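Local coordinates for CADD-like protein of unknown function (Nostoc punctiforme, PDB 3B5P) that is of unknown function but, as a CADD-like protein of the haem oxygenase-like superfamily, adopts an all-alpha fold with no strands, at residues A[44-49]-A[109-114]; A[34-39]-A[160-165]; A[135-140]-A[204-209]; A[142-147]-A[213-218]; A[54-59]-A[84-89]. All coordinates share one frame; numbering follows the deposited sequence. Where two conformers were deposited one is given.

Contact 1 (A[44-49]-A[109-114]); sequences VMQQYS and VAVKNT. With EDO (1,2-ethanediol), chain D.
In this haem oxygenase-like helical bundle, the end of helix 38-48 packs through Gln-46 and Ser-49 against Val-109 to Thr-114, in the loop leading from helix 95-107 to helix 118-130. The loop folds into a type I beta turn from Val-111 to Thr-114, closed by a backbone bond from Thr-114 N to Val-111 O. Gln-46 lies across this loop. Its CG stands anti to the carbonyl carbon (chi1 -77°) and the chain runs on extended, so CG packs on Val-111 CG1 (3.7 Å) while CB meets Thr-114 OG1 at 3.5 Å. The amide then reaches Ala-110, where Gln-46 NE2 gives a weak, bent hydrogen bond to Ala-110 O (2.9 Å, 130° at the hydrogen). An ethanediol, probably from the crystallisation liquor, spans the same amide: its O1 donates to Gln-46 OE1 at 2.8 Å, and its O2 accepts from Gln-46 NE2 at 3.2 Å. Gln-47 bends at chi2 and brings NE2 to 3.3 Å from the methyl CG2 of Thr-114; its polar end is satisfied farther along the chain, NE2 by Met-115 O and OE1 by Ser-117 N and by Thr-120 of helix 118-130. On the buried side, Met-45 and Val-109 meet loosely, and Met-45 continues onto Leu-103 of helix 95-107. Ser-49 OG donates to Gln-46 O at 2.8 Å and rests against Val-111 CB; one water donates both to Ser-49 OG and to Val-111 O.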
# COMPACT_ATOMS: atom_id res chain seq x y z
N VAL A 44 -8.91 13.56 -2.29
CA VAL A 44 -7.73 12.71 -2.33
C VAL A 44 -7.73 11.63 -1.26
O VAL A 44 -7.39 10.47 -1.55
CB VAL A 44 -6.38 13.53 -2.29
CG1 VAL A 44 -5.18 12.59 -2.06
CG2 VAL A 44 -6.17 14.32 -3.60
N MSE A 45 -8.03 12.00 -0.01
CA MSE A 45 -8.08 11.07 1.10
C MSE A 45 -9.16 9.99 0.91
O MSE A 45 -8.95 8.83 1.25
CB MSE A 45 -8.34 11.79 2.44
CG MSE A 45 -7.11 12.53 2.97
SE MSE A 45 -5.53 11.28 3.09
CE MSE A 45 -6.30 10.07 4.07
N GLN A 46 -10.28 10.41 0.38
CA GLN A 46 -11.39 9.55 0.12
C GLN A 46 -11.00 8.51 -0.93
O GLN A 46 -11.31 7.34 -0.78
CB GLN A 46 -12.60 10.34 -0.33
CG GLN A 46 -13.36 11.05 0.79
CD GLN A 46 -14.32 12.15 0.29
OE1 GLN A 46 -14.30 12.51 -0.88
NE2 GLN A 46 -15.17 12.67 1.21
N GLN A 47 -10.39 8.93 -2.03
CA GLN A 47 -9.95 7.99 -3.08
C GLN A 47 -8.84 7.09 -2.54
O GLN A 47 -8.85 5.87 -2.73
CB GLN A 47 -9.48 8.72 -4.35
CG GLN A 47 -10.64 9.36 -5.14
CD GLN A 47 -11.68 8.35 -5.53
OE1 GLN A 47 -11.34 7.32 -6.11
NE2 GLN A 47 -12.97 8.65 -5.25
N TYR A 48 -7.90 7.67 -1.82
CA TYR A 48 -6.84 6.86 -1.25
C TYR A 48 -7.43 5.68 -0.46
O TYR A 48 -6.95 4.55 -0.57
CB TYR A 48 -5.96 7.69 -0.33
CG TYR A 48 -5.04 6.82 0.49
CD1 TYR A 48 -3.91 6.24 -0.07
CD2 TYR A 48 -5.32 6.57 1.82
CE1 TYR A 48 -3.10 5.39 0.70
CE2 TYR A 48 -4.50 5.77 2.61
CZ TYR A 48 -3.40 5.18 2.05
OH TYR A 48 -2.62 4.37 2.86
N SER A 49 -8.45 5.97 0.37
CA SER A 49 -9.03 5.00 1.28
C SER A 49 -9.54 3.71 0.64
O SER A 49 -9.68 2.70 1.33
CB SER A 49 -10.10 5.64 2.18
OG SER A 49 -11.33 5.78 1.52
N VAL A 109 -13.94 14.20 7.43
CA VAL A 109 -13.82 13.65 6.09
C VAL A 109 -14.35 12.20 6.08
O VAL A 109 -13.66 11.26 6.53
CB VAL A 109 -12.32 13.67 5.60
CG1 VAL A 109 -12.15 12.95 4.27
CG2 VAL A 109 -11.77 15.12 5.51
N ALA A 110 -15.57 12.04 5.53
CA ALA A 110 -16.26 10.77 5.36
C ALA A 110 -15.82 10.00 4.11
O ALA A 110 -15.89 10.52 3.00
CB ALA A 110 -17.76 11.03 5.26
N VAL A 111 -15.45 8.73 4.29
CA VAL A 111 -14.95 7.91 3.17
C VAL A 111 -15.71 6.61 2.94
O VAL A 111 -15.57 5.98 1.91
CB VAL A 111 -13.44 7.60 3.39
CG1 VAL A 111 -12.66 8.92 3.68
CG2 VAL A 111 -13.25 6.60 4.51
N LYS A 112 -16.55 6.21 3.87
CA LYS A 112 -17.17 4.90 3.74
C LYS A 112 -18.04 4.75 2.49
O LYS A 112 -18.14 3.66 1.95
CB LYS A 112 -17.92 4.53 5.01
CG LYS A 112 -16.95 4.10 6.08
CD LYS A 112 -17.62 3.89 7.42
CE LYS A 112 -16.59 3.80 8.53
NZ LYS A 112 -17.25 3.55 9.84
N ASN A 113 -18.64 5.83 2.01
CA ASN A 113 -19.50 5.74 0.79
C ASN A 113 -18.80 6.09 -0.52
O ASN A 113 -19.43 6.14 -1.58
CB ASN A 113 -20.74 6.65 0.96
CG ASN A 113 -21.71 6.13 2.01
OD1 ASN A 113 -21.99 4.94 2.08
ND2 ASN A 113 -22.23 7.03 2.81
N THR A 114 -17.50 6.33 -0.46
CA THR A 114 -16.76 6.72 -1.64
C THR A 114 -16.82 5.71 -2.77
O THR A 114 -16.56 4.54 -2.57
CB THR A 114 -15.30 7.01 -1.32
OG1 THR A 114 -15.24 8.05 -0.32
CG2 THR A 114 -14.55 7.43 -2.62
C1 EDO D . -14.57 15.56 -1.41
O1 EDO D . -15.47 14.68 -2.12
C2 EDO D . -15.21 16.48 -0.38
O2 EDO D . -15.93 15.76 0.66
O HOH W 1 -13.35 3.83 1.23

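Contact 2 (A[34-39]-A[160-165]); sequences SQASFA and VEWLHE
Phe-38 and Leu-163 cross at about a right angle, the leucine methyl CD2 sitting over one face of the phenyl ring. Leu-163 CD2 lies 3.9 Å from the centroid of the Phe-38 ring and 23° off its normal, displaced toward the ring's CD2-CE2 bond, a CH-pi contact. The same ring offers its edge to the backbone: Leu-163 O lies in the ring plane, 3.3 Å from Phe-38 CE2. The ring thus meets methyl and carbonyl of one residue by different parts of its surface. Phe-38 gets there because its CG is anti to the backbone N (chi1 -174°), and it goes on to touch Val-109. Trp-162 behaves differently, meeting residues 34-39 chiefly by its edge. Its CH2 points at Ala-36 O, in the indole plane at 3.5 Å, with Ser-37 O and Phe-38 N close to the same edge, while Ala-36 CB, off the plane, comes within 4.3 Å of Trp-162 CH2. Leu-33 and Ile-41 also pack on the indole, and Ile-41 and Met-45 on Leu-163. Here the start of helix 38-48, with Ser-37 as its N-cap, packs on the last turn of helix 135-163 at the surface of the haem oxygenase-like all-helical bundle.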
# COMPACT_ATOMS: atom_id res chain seq x y z
N SER A 34 -0.14 23.74 -2.22
CA SER A 34 -0.30 25.18 -2.17
C SER A 34 -1.47 25.68 -3.03
O SER A 34 -1.96 26.75 -2.82
CB SER A 34 1.01 25.87 -2.65
OG SER A 34 1.22 25.67 -4.05
N GLN A 35 -1.88 24.89 -4.03
CA GLN A 35 -2.94 25.26 -4.99
C GLN A 35 -4.30 24.61 -4.68
O GLN A 35 -5.27 24.79 -5.43
CB GLN A 35 -2.50 24.83 -6.39
CG GLN A 35 -1.10 25.37 -6.82
CD GLN A 35 -1.10 26.88 -6.95
OE1 GLN A 35 -1.84 27.43 -7.75
NE2 GLN A 35 -0.30 27.56 -6.13
N ALA A 36 -4.37 23.87 -3.58
CA ALA A 36 -5.52 23.05 -3.25
C ALA A 36 -6.38 23.65 -2.13
O ALA A 36 -5.87 24.31 -1.24
CB ALA A 36 -5.06 21.67 -2.83
N SER A 37 -7.69 23.38 -2.20
CA SER A 37 -8.63 23.60 -1.08
C SER A 37 -8.75 22.40 -0.17
O SER A 37 -8.39 21.28 -0.55
CB SER A 37 -10.04 23.90 -1.62
OG SER A 37 -10.63 22.79 -2.30
N PHE A 38 -9.32 22.61 1.03
CA PHE A 38 -9.69 21.50 1.90
C PHE A 38 -10.45 20.39 1.14
O PHE A 38 -10.12 19.22 1.29
CB PHE A 38 -10.53 22.03 3.10
CG PHE A 38 -10.84 20.99 4.15
CD1 PHE A 38 -11.96 20.18 4.03
CD2 PHE A 38 -10.03 20.85 5.26
CE1 PHE A 38 -12.25 19.25 4.99
CE2 PHE A 38 -10.33 19.91 6.24
CZ PHE A 38 -11.44 19.11 6.09
N ALA A 39 -11.47 20.75 0.34
CA ALA A 39 -12.34 19.75 -0.30
C ALA A 39 -11.58 18.90 -1.33
O ALA A 39 -11.88 17.71 -1.52
CB ALA A 39 -13.57 20.42 -0.97
N VAL A 160 -2.88 14.64 6.32
CA VAL A 160 -3.64 14.80 7.59
C VAL A 160 -3.20 16.03 8.36
O VAL A 160 -4.03 16.78 8.83
CB VAL A 160 -3.59 13.51 8.49
CG1 VAL A 160 -4.05 13.78 9.97
CG2 VAL A 160 -4.45 12.46 7.87
N GLU A 161 -1.90 16.28 8.45
CA GLU A 161 -1.41 17.53 9.08
C GLU A 161 -1.83 18.82 8.35
O GLU A 161 -2.03 19.84 8.98
CB GLU A 161 0.10 17.49 9.28
CG GLU A 161 0.53 16.50 10.36
CD GLU A 161 2.05 16.31 10.50
OE1 GLU A 161 2.80 16.57 9.54
OE2 GLU A 161 2.48 15.87 11.58
N TRP A 162 -1.96 18.76 7.05
CA TRP A 162 -2.34 19.88 6.22
C TRP A 162 -3.85 20.14 6.39
O TRP A 162 -4.27 21.28 6.60
CB TRP A 162 -1.96 19.51 4.76
CG TRP A 162 -2.12 20.60 3.81
CD1 TRP A 162 -1.20 21.55 3.48
CD2 TRP A 162 -3.31 20.91 3.08
NE1 TRP A 162 -1.75 22.43 2.58
CE2 TRP A 162 -3.04 22.06 2.31
CE3 TRP A 162 -4.60 20.34 3.01
CZ2 TRP A 162 -4.00 22.63 1.46
CZ3 TRP A 162 -5.54 20.90 2.18
CH2 TRP A 162 -5.24 22.04 1.41
N LEU A 163 -4.64 19.08 6.36
CA LEU A 163 -6.09 19.14 6.61
C LEU A 163 -6.50 19.53 8.04
O LEU A 163 -7.67 19.83 8.26
CB LEU A 163 -6.74 17.78 6.29
CG LEU A 163 -6.91 17.32 4.84
CD1 LEU A 163 -7.25 15.82 4.77
CD2 LEU A 163 -7.94 18.15 4.07
N HIS A 164 -5.58 19.50 9.01
CA HIS A 164 -5.94 19.67 10.42
C HIS A 164 -4.94 20.58 11.14
O HIS A 164 -4.54 20.29 12.26
CB HIS A 164 -6.00 18.28 11.09
CG HIS A 164 -6.74 18.25 12.40
ND1 HIS A 164 -6.12 17.91 13.60
CD2 HIS A 164 -8.04 18.47 12.70
CE1 HIS A 164 -7.01 17.95 14.58
NE2 HIS A 164 -8.18 18.29 14.06
N GLU A 165 -4.53 21.67 10.51
CA GLU A 165 -3.74 22.71 11.20
C GLU A 165 -2.37 22.22 11.78
O GLU A 165 -1.89 22.76 12.78
CB GLU A 165 -4.60 23.34 12.31

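Contact 3 (A[135-140]-A[204-209]); sequences VDYVLG and FGEFAA
Gly-140 and Phe-207 form the tight part of this contact, where helices 135-163 and 204-229 cross at -39° with their segment axes only 6.7 Å apart. Such proximity depends on the missing side chain. Gly-140 CA lies over the centre of the Phe-207 ring, 3.5 Å from the centroid and 12° off the normal, and also directs a hydrogen to Phe-207 O, a CA-H...O contact with Gly-140 CA and Phe-207 O 3.4 Å apart. Two more such contacts join the backbones, Phe-207 CA to Asp-136 O and Tyr-137 CA to Glu-206 O. The phenyl ring swings out with CG anti to its own N (chi1 -177°) and lies against the backbone of Leu-139 and Gly-140; Phe-4 meets it edge-to-face, and Leu-7 and Leu-11 of helix 2-18 pack on it too.

Toward the partly exposed Glu-206 the packing becomes polar and takes in a water. Asp-136 lays its carboxylate against the Glu-206 methylene, Asp-136 OD2 to Glu-206 CB 3.5 Å, and its OD1 takes a bond from Tyr-137 N. The Tyr-137 ring meets Ala-209 CB with its CE2. The Glu-206 chain bends at chi2, bringing OE1 to 3.6 Å from Tyr-137 CD2. A single water donates to Asp-136 OD1 (2.7 Å) and to Glu-206 OE1 (2.9 Å). Asp-136 OD1 and Glu-206 OE1 themselves stay 4.7 Å apart. With Arg-133 forming a salt bridge to Glu-206 and a cation-pi contact with Tyr-137, the like charges are probably made tolerable by the shared water and the arginine together.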
# COMPACT_ATOMS: atom_id res chain seq x y z
N VAL A 135 2.79 -17.29 -9.62
CA VAL A 135 3.11 -16.98 -8.23
C VAL A 135 4.32 -16.04 -8.07
O VAL A 135 4.26 -15.11 -7.28
CB VAL A 135 3.25 -18.29 -7.34
CG1 VAL A 135 4.49 -19.16 -7.74
CG2 VAL A 135 3.29 -17.97 -5.85
N ASP A 136 5.42 -16.28 -8.81
CA ASP A 136 6.60 -15.42 -8.65
C ASP A 136 6.31 -13.94 -8.97
O ASP A 136 6.68 -13.07 -8.23
CB ASP A 136 7.80 -15.91 -9.46
CG ASP A 136 7.43 -16.37 -10.85
OD1 ASP A 136 6.27 -16.21 -11.29
OD2 ASP A 136 8.30 -16.93 -11.51
N TYR A 137 5.60 -13.69 -10.06
CA TYR A 137 5.22 -12.33 -10.46
C TYR A 137 4.27 -11.74 -9.43
O TYR A 137 4.44 -10.60 -8.97
CB TYR A 137 4.56 -12.42 -11.88
CG TYR A 137 4.20 -11.10 -12.55
CD1 TYR A 137 3.02 -10.41 -12.21
CD2 TYR A 137 5.01 -10.54 -13.53
CE1 TYR A 137 2.67 -9.23 -12.85
CE2 TYR A 137 4.65 -9.37 -14.16
CZ TYR A 137 3.48 -8.72 -13.82
OH TYR A 137 3.16 -7.55 -14.44
N VAL A 138 3.27 -12.53 -9.02
CA VAL A 138 2.27 -12.04 -8.05
C VAL A 138 2.88 -11.72 -6.66
O VAL A 138 2.46 -10.78 -5.98
CB VAL A 138 1.12 -13.06 -7.86
CG1 VAL A 138 0.23 -12.65 -6.67
CG2 VAL A 138 0.34 -13.21 -9.10
N LEU A 139 3.88 -12.48 -6.23
CA LEU A 139 4.52 -12.21 -4.95
C LEU A 139 5.42 -10.99 -5.01
O LEU A 139 5.68 -10.35 -3.98
CB LEU A 139 5.24 -13.45 -4.40
CG LEU A 139 4.40 -14.27 -3.41
CD1 LEU A 139 4.24 -13.54 -2.06
CD2 LEU A 139 3.05 -14.59 -3.96
N GLY A 140 5.90 -10.67 -6.20
CA GLY A 140 6.72 -9.45 -6.41
C GLY A 140 5.86 -8.21 -6.30
O GLY A 140 6.24 -7.24 -5.65
N PHE A 204 13.66 -14.88 -10.45
CA PHE A 204 13.88 -13.50 -9.94
C PHE A 204 13.42 -12.45 -10.94
O PHE A 204 12.92 -11.40 -10.55
CB PHE A 204 15.32 -13.21 -9.61
CG PHE A 204 15.83 -13.85 -8.33
CD1 PHE A 204 15.03 -14.65 -7.52
CD2 PHE A 204 17.17 -13.67 -7.98
CE1 PHE A 204 15.57 -15.24 -6.37
CE2 PHE A 204 17.69 -14.24 -6.82
CZ PHE A 204 16.90 -15.04 -6.04
N GLY A 205 13.56 -12.75 -12.23
CA GLY A 205 13.10 -11.88 -13.26
C GLY A 205 11.62 -11.62 -13.17
O GLY A 205 11.23 -10.47 -13.25
N GLU A 206 10.81 -12.67 -13.05
CA GLU A 206 9.37 -12.50 -12.88
C GLU A 206 8.97 -11.79 -11.58
O GLU A 206 8.10 -10.92 -11.59
CB GLU A 206 8.63 -13.83 -13.01
CG GLU A 206 8.65 -14.39 -14.46
CD GLU A 206 7.71 -13.65 -15.41
OE1 GLU A 206 6.53 -13.46 -15.07
OE2 GLU A 206 8.16 -13.25 -16.51
N PHE A 207 9.65 -12.09 -10.49
CA PHE A 207 9.42 -11.38 -9.25
C PHE A 207 9.70 -9.87 -9.42
O PHE A 207 8.86 -9.06 -9.02
CB PHE A 207 10.25 -11.99 -8.15
CG PHE A 207 10.04 -11.37 -6.79
CD1 PHE A 207 10.66 -10.20 -6.46
CD2 PHE A 207 9.18 -11.97 -5.86
CE1 PHE A 207 10.50 -9.65 -5.22
CE2 PHE A 207 8.99 -11.39 -4.60
CZ PHE A 207 9.63 -10.23 -4.31
N ALA A 208 10.84 -9.50 -10.00
CA ALA A 208 11.13 -8.07 -10.26
C ALA A 208 10.13 -7.38 -11.20
O ALA A 208 9.82 -6.21 -10.96
CB ALA A 208 12.57 -7.89 -10.79
N ALA A 209 9.70 -8.06 -12.27
CA ALA A 209 8.64 -7.56 -13.17
C ALA A 209 7.30 -7.32 -12.47
O ALA A 209 6.68 -6.29 -12.68
CB ALA A 209 8.46 -8.47 -14.40
O HOH W 2 5.63 -15.93 -13.86

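Contact 4 (A[142-147]-A[213-218]); sequences TYAIEA and AMIDAM
Ala-144 and Met-214 make the central apolar contact, between two helices whose segment axes pass 9.0 Å apart at 54°. The alanine methyl points at the other helix and is met by two side chains: the Met-214 stem, CG lying 3.8 Å from Ala-144 CB, and the branch methyl of Ile-215, with CG2 at the same distance from Ala-144 CB. Met-214, a selenomethionine here, has its CG anti to the backbone N (chi1 -178°) and bends at chi2 and chi3, so its stem rather than its tip touches the alanine. Looser apolar contacts come from Ile-145, whose CG1 is 4.2 Å from Met-214 CG. The chain of Met-218, also a selenomethionine, is extended at chi2 and carries its CE to 4.4 Å from Ile-145 CG1, while Phe-22 and Glu-152 also touch this side chain. In the haem oxygenase-like bundle this is a side-chain interface between the long helices 135-163 and 204-229, close to the centre of the chain; Leu-130 and Phe-131 cover Met-214 further, and Tyr-19 packs on Ile-215. Polar bonds run within the helices rather than between the segments: Met-218 N donates to Met-214 O (2.9 Å), the normal bond of residues one turn apart, and Ala-147 N likewise to Tyr-143 O.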
# COMPACT_ATOMS: atom_id res chain seq x y z
N THR A 142 3.15 -8.17 -4.52
CA THR A 142 2.72 -8.18 -3.13
C THR A 142 3.81 -7.59 -2.26
O THR A 142 3.52 -6.89 -1.31
CB THR A 142 2.40 -9.61 -2.62
OG1 THR A 142 1.37 -10.20 -3.44
CG2 THR A 142 2.02 -9.62 -1.07
N TYR A 143 5.07 -7.87 -2.62
CA TYR A 143 6.22 -7.33 -1.96
C TYR A 143 6.33 -5.80 -2.14
O TYR A 143 6.76 -5.12 -1.22
CB TYR A 143 7.52 -8.03 -2.41
CG TYR A 143 8.72 -7.53 -1.60
CD1 TYR A 143 8.83 -7.79 -0.23
CD2 TYR A 143 9.70 -6.75 -2.20
CE1 TYR A 143 9.91 -7.30 0.53
CE2 TYR A 143 10.79 -6.26 -1.45
CZ TYR A 143 10.87 -6.54 -0.09
OH TYR A 143 11.93 -6.06 0.63
N ALA A 144 5.93 -5.30 -3.29
CA ALA A 144 5.84 -3.82 -3.56
C ALA A 144 4.88 -3.07 -2.65
O ALA A 144 5.18 -1.95 -2.25
CB ALA A 144 5.49 -3.57 -4.97
N ILE A 145 3.77 -3.70 -2.29
CA ILE A 145 2.77 -3.15 -1.39
C ILE A 145 3.47 -2.99 -0.05
O ILE A 145 3.47 -1.90 0.50
CB ILE A 145 1.48 -4.03 -1.35
CG1 ILE A 145 0.83 -4.06 -2.76
CG2 ILE A 145 0.52 -3.52 -0.26
CD1 ILE A 145 -0.45 -4.93 -2.89
N GLU A 146 4.19 -4.01 0.38
CA GLU A 146 4.99 -3.92 1.61
C GLU A 146 6.07 -2.87 1.57
O GLU A 146 6.23 -2.11 2.53
CB GLU A 146 5.63 -5.27 1.95
CG GLU A 146 6.08 -5.40 3.39
CD GLU A 146 4.90 -5.37 4.37
OE1 GLU A 146 4.01 -6.27 4.25
OE2 GLU A 146 4.86 -4.44 5.24
N ALA A 147 6.82 -2.81 0.47
CA ALA A 147 7.94 -1.87 0.37
C ALA A 147 7.49 -0.40 0.29
O ALA A 147 8.24 0.50 0.64
CB ALA A 147 8.82 -2.18 -0.78
N ALA A 213 5.70 -3.56 -12.06
CA ALA A 213 4.32 -3.36 -12.54
C ALA A 213 3.42 -2.71 -11.49
O ALA A 213 2.59 -1.83 -11.83
CB ALA A 213 3.70 -4.68 -13.01
N MSE A 214 3.62 -3.09 -10.23
CA MSE A 214 2.83 -2.58 -9.12
C MSE A 214 3.20 -1.13 -8.79
O MSE A 214 2.30 -0.32 -8.62
CB MSE A 214 3.00 -3.47 -7.90
CG MSE A 214 2.18 -3.06 -6.66
SE MSE A 214 0.22 -3.06 -6.98
CE MSE A 214 -0.09 -4.91 -7.29
N ILE A 215 4.49 -0.82 -8.70
CA ILE A 215 4.93 0.54 -8.35
C ILE A 215 4.67 1.51 -9.51
O ILE A 215 4.35 2.65 -9.25
CB ILE A 215 6.38 0.62 -7.76
CG1 ILE A 215 7.45 0.24 -8.78
CG2 ILE A 215 6.48 -0.24 -6.48
CD1 ILE A 215 8.87 0.59 -8.30
N ASP A 216 4.73 1.03 -10.77
CA ASP A 216 4.31 1.79 -11.93
C ASP A 216 2.84 2.19 -11.83
O ASP A 216 2.52 3.37 -11.98
CB ASP A 216 4.55 1.00 -13.26
CG ASP A 216 6.02 1.00 -13.72
OD1 ASP A 216 6.85 1.73 -13.14
OD2 ASP A 216 6.35 0.23 -14.67
N ALA A 217 1.97 1.20 -11.59
CA ALA A 217 0.52 1.40 -11.46
C ALA A 217 0.19 2.35 -10.34
O ALA A 217 -0.64 3.27 -10.49
CB ALA A 217 -0.17 0.06 -11.24
N MSE A 218 0.87 2.17 -9.23
CA MSE A 218 0.68 3.03 -8.08
C MSE A 218 1.12 4.46 -8.33
O MSE A 218 0.39 5.38 -8.00
CB MSE A 218 1.41 2.48 -6.87
CG MSE A 218 0.66 1.32 -6.18
SE MSE A 218 1.74 0.59 -4.72
CE MSE A 218 0.40 0.29 -3.41

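Contact 5 (A[54-59]-A[84-89]); sequences ELVGFT and EEMGST
Thr-59 OG1, set 3.7 Å from Glu-85 OE1, is held by two bonds: it donates to Leu-55 O at 2.8 Å and accepts a hydrogen bond from a water at 2.6 Å. OG1 stands beside its own backbone N (chi1 -50°), which brings it above the plane of the Leu-55 carbonyl, 43° out of it. Leu-55 O accepts from Thr-59 N as well, at 3.0 Å. The same water also donates to Glu-85 OE2 and so ties helix 50-68 to the last turn of helix 72-85. Glu-85 is extended beyond CG and slides past Val-56 in the opposite sense, its OE1 coming to 3.3 Å from Val-56 CG2. Leu-55 crosses the glutamate nearly at a right angle, with CD2 at 3.8 Å from Glu-85 OE2. Farther out is Met-86, a selenomethionine with two modelled conformers; in the one given its selenium end lies near the methyls of Val-56, but this placement, with its over-close CE, is uncertain. Gly-87, with positive phi, then ends the helix in a Schellman motif, its N bonded to Glu-84 O. Ile-82 backs both Val-56 and Thr-59. The two helices therefore meet in a mixed way: the carboxylate lies among aliphatic groups, and its polar link to Thr-59 is indirect, made through a water that donates to both side chains.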
# COMPACT_ATOMS: atom_id res chain seq x y z
N GLU A 54 -9.61 -2.46 -0.05
CA GLU A 54 -9.54 -3.60 -0.94
C GLU A 54 -8.32 -4.47 -0.72
O GLU A 54 -8.16 -5.46 -1.40
CB GLU A 54 -9.59 -3.16 -2.40
CG GLU A 54 -10.83 -2.33 -2.80
CD GLU A 54 -12.13 -3.11 -2.80
OE1 GLU A 54 -12.13 -4.32 -3.11
OE2 GLU A 54 -13.18 -2.50 -2.51
N LEU A 55 -7.47 -4.11 0.25
CA LEU A 55 -6.17 -4.76 0.45
C LEU A 55 -6.31 -6.21 0.93
O LEU A 55 -5.60 -7.07 0.46
CB LEU A 55 -5.31 -3.96 1.45
CG LEU A 55 -3.92 -4.52 1.76
CD1 LEU A 55 -3.11 -4.83 0.48
CD2 LEU A 55 -3.15 -3.60 2.68
N VAL A 56 -7.24 -6.48 1.83
CA VAL A 56 -7.43 -7.85 2.33
C VAL A 56 -7.78 -8.80 1.17
O VAL A 56 -7.25 -9.90 1.08
CB VAL A 56 -8.43 -7.90 3.53
CG1 VAL A 56 -9.11 -9.32 3.66
CG2 VAL A 56 -7.72 -7.50 4.83
N GLY A 57 -8.65 -8.34 0.28
CA GLY A 57 -9.03 -9.10 -0.92
C GLY A 57 -7.88 -9.43 -1.85
O GLY A 57 -7.74 -10.55 -2.29
N PHE A 58 -7.03 -8.45 -2.15
CA PHE A 58 -5.83 -8.73 -2.92
C PHE A 58 -4.86 -9.67 -2.21
O PHE A 58 -4.27 -10.51 -2.87
CB PHE A 58 -5.11 -7.42 -3.31
CG PHE A 58 -5.88 -6.59 -4.31
CD1 PHE A 58 -6.36 -7.15 -5.49
CD2 PHE A 58 -6.11 -5.23 -4.08
CE1 PHE A 58 -7.07 -6.38 -6.44
CE2 PHE A 58 -6.81 -4.45 -5.01
CZ PHE A 58 -7.31 -5.04 -6.20
N THR A 59 -4.67 -9.52 -0.90
CA THR A 59 -3.76 -10.37 -0.16
C THR A 59 -4.29 -11.81 -0.19
O THR A 59 -3.52 -12.78 -0.21
CB THR A 59 -3.60 -9.92 1.30
OG1 THR A 59 -3.31 -8.51 1.34
CG2 THR A 59 -2.48 -10.73 2.02
N GLU A 84 -4.12 -9.64 10.94
CA GLU A 84 -3.84 -8.30 11.49
C GLU A 84 -4.74 -7.25 10.86
O GLU A 84 -5.39 -6.51 11.57
CB GLU A 84 -2.42 -7.86 11.23
CG GLU A 84 -1.34 -8.47 12.11
CD GLU A 84 0.07 -8.19 11.53
OE1 GLU A 84 0.23 -7.11 10.89
OE2 GLU A 84 0.99 -9.03 11.70
N GLU A 85 -4.76 -7.19 9.53
CA GLU A 85 -5.56 -6.21 8.78
C GLU A 85 -7.03 -6.26 9.17
O GLU A 85 -7.67 -5.23 9.23
CB GLU A 85 -5.42 -6.42 7.25
CG GLU A 85 -4.05 -6.00 6.71
CD GLU A 85 -3.61 -6.70 5.39
OE1 GLU A 85 -4.43 -7.38 4.71
OE2 GLU A 85 -2.41 -6.55 5.04
N MSE A 86 -7.55 -7.45 9.45
CA MSE A 86 -8.94 -7.63 9.84
C MSE A 86 -9.22 -7.43 11.34
O MSE A 86 -10.38 -7.46 11.75
CB MSE A 86 -9.43 -9.01 9.39
CG MSE A 86 -9.53 -9.16 7.87
SE MSE A 86 -10.85 -8.00 7.07
CE MSE A 86 -11.61 -9.18 5.72
N GLY A 87 -8.17 -7.24 12.13
CA GLY A 87 -8.31 -6.81 13.54
C GLY A 87 -7.91 -7.77 14.66
O GLY A 87 -8.47 -7.71 15.75
N SER A 88 -6.93 -8.63 14.42
CA SER A 88 -6.53 -9.62 15.45
C SER A 88 -5.81 -8.96 16.64
O SER A 88 -6.03 -9.36 17.78
CB SER A 88 -5.66 -10.72 14.84
OG SER A 88 -4.40 -10.22 14.45
N THR A 89 -4.98 -7.96 16.35
CA THR A 89 -4.25 -7.16 17.36
C THR A 89 -5.04 -5.95 17.93
O THR A 89 -4.51 -5.24 18.81
CB THR A 89 -2.89 -6.62 16.79
OG1 THR A 89 -3.11 -5.94 15.55
CG2 THR A 89 -1.88 -7.76 16.59
O HOH W 3 -1.40 -7.55 2.89

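How the contacts relate
Helix 135-163 runs through contacts 2, 3 and 4, and those at its two ends, 2 and 3, have centres 38 Å apart on opposite sides of the chain's centre. Contacts 3 and 4 are successive parts of one helix pair, 11 Å between centres, touching where Phe-207 CZ lies 3.6 Å from Tyr-143 CB. Contacts 1 and 2 share helix 38-48 and join through Met-45 CG and Leu-163 CD1, 3.8 Å apart. Contact 5 meets contact 4 through Leu-55 CD1 and Ile-145 CG2 at 3.9 Å; helices 72-85 and 135-163 are also bridged by His-187, hydrogen-bonded to Glu-84 and weakly to Glu-146. The ethanediol at contact 1 marks no known site.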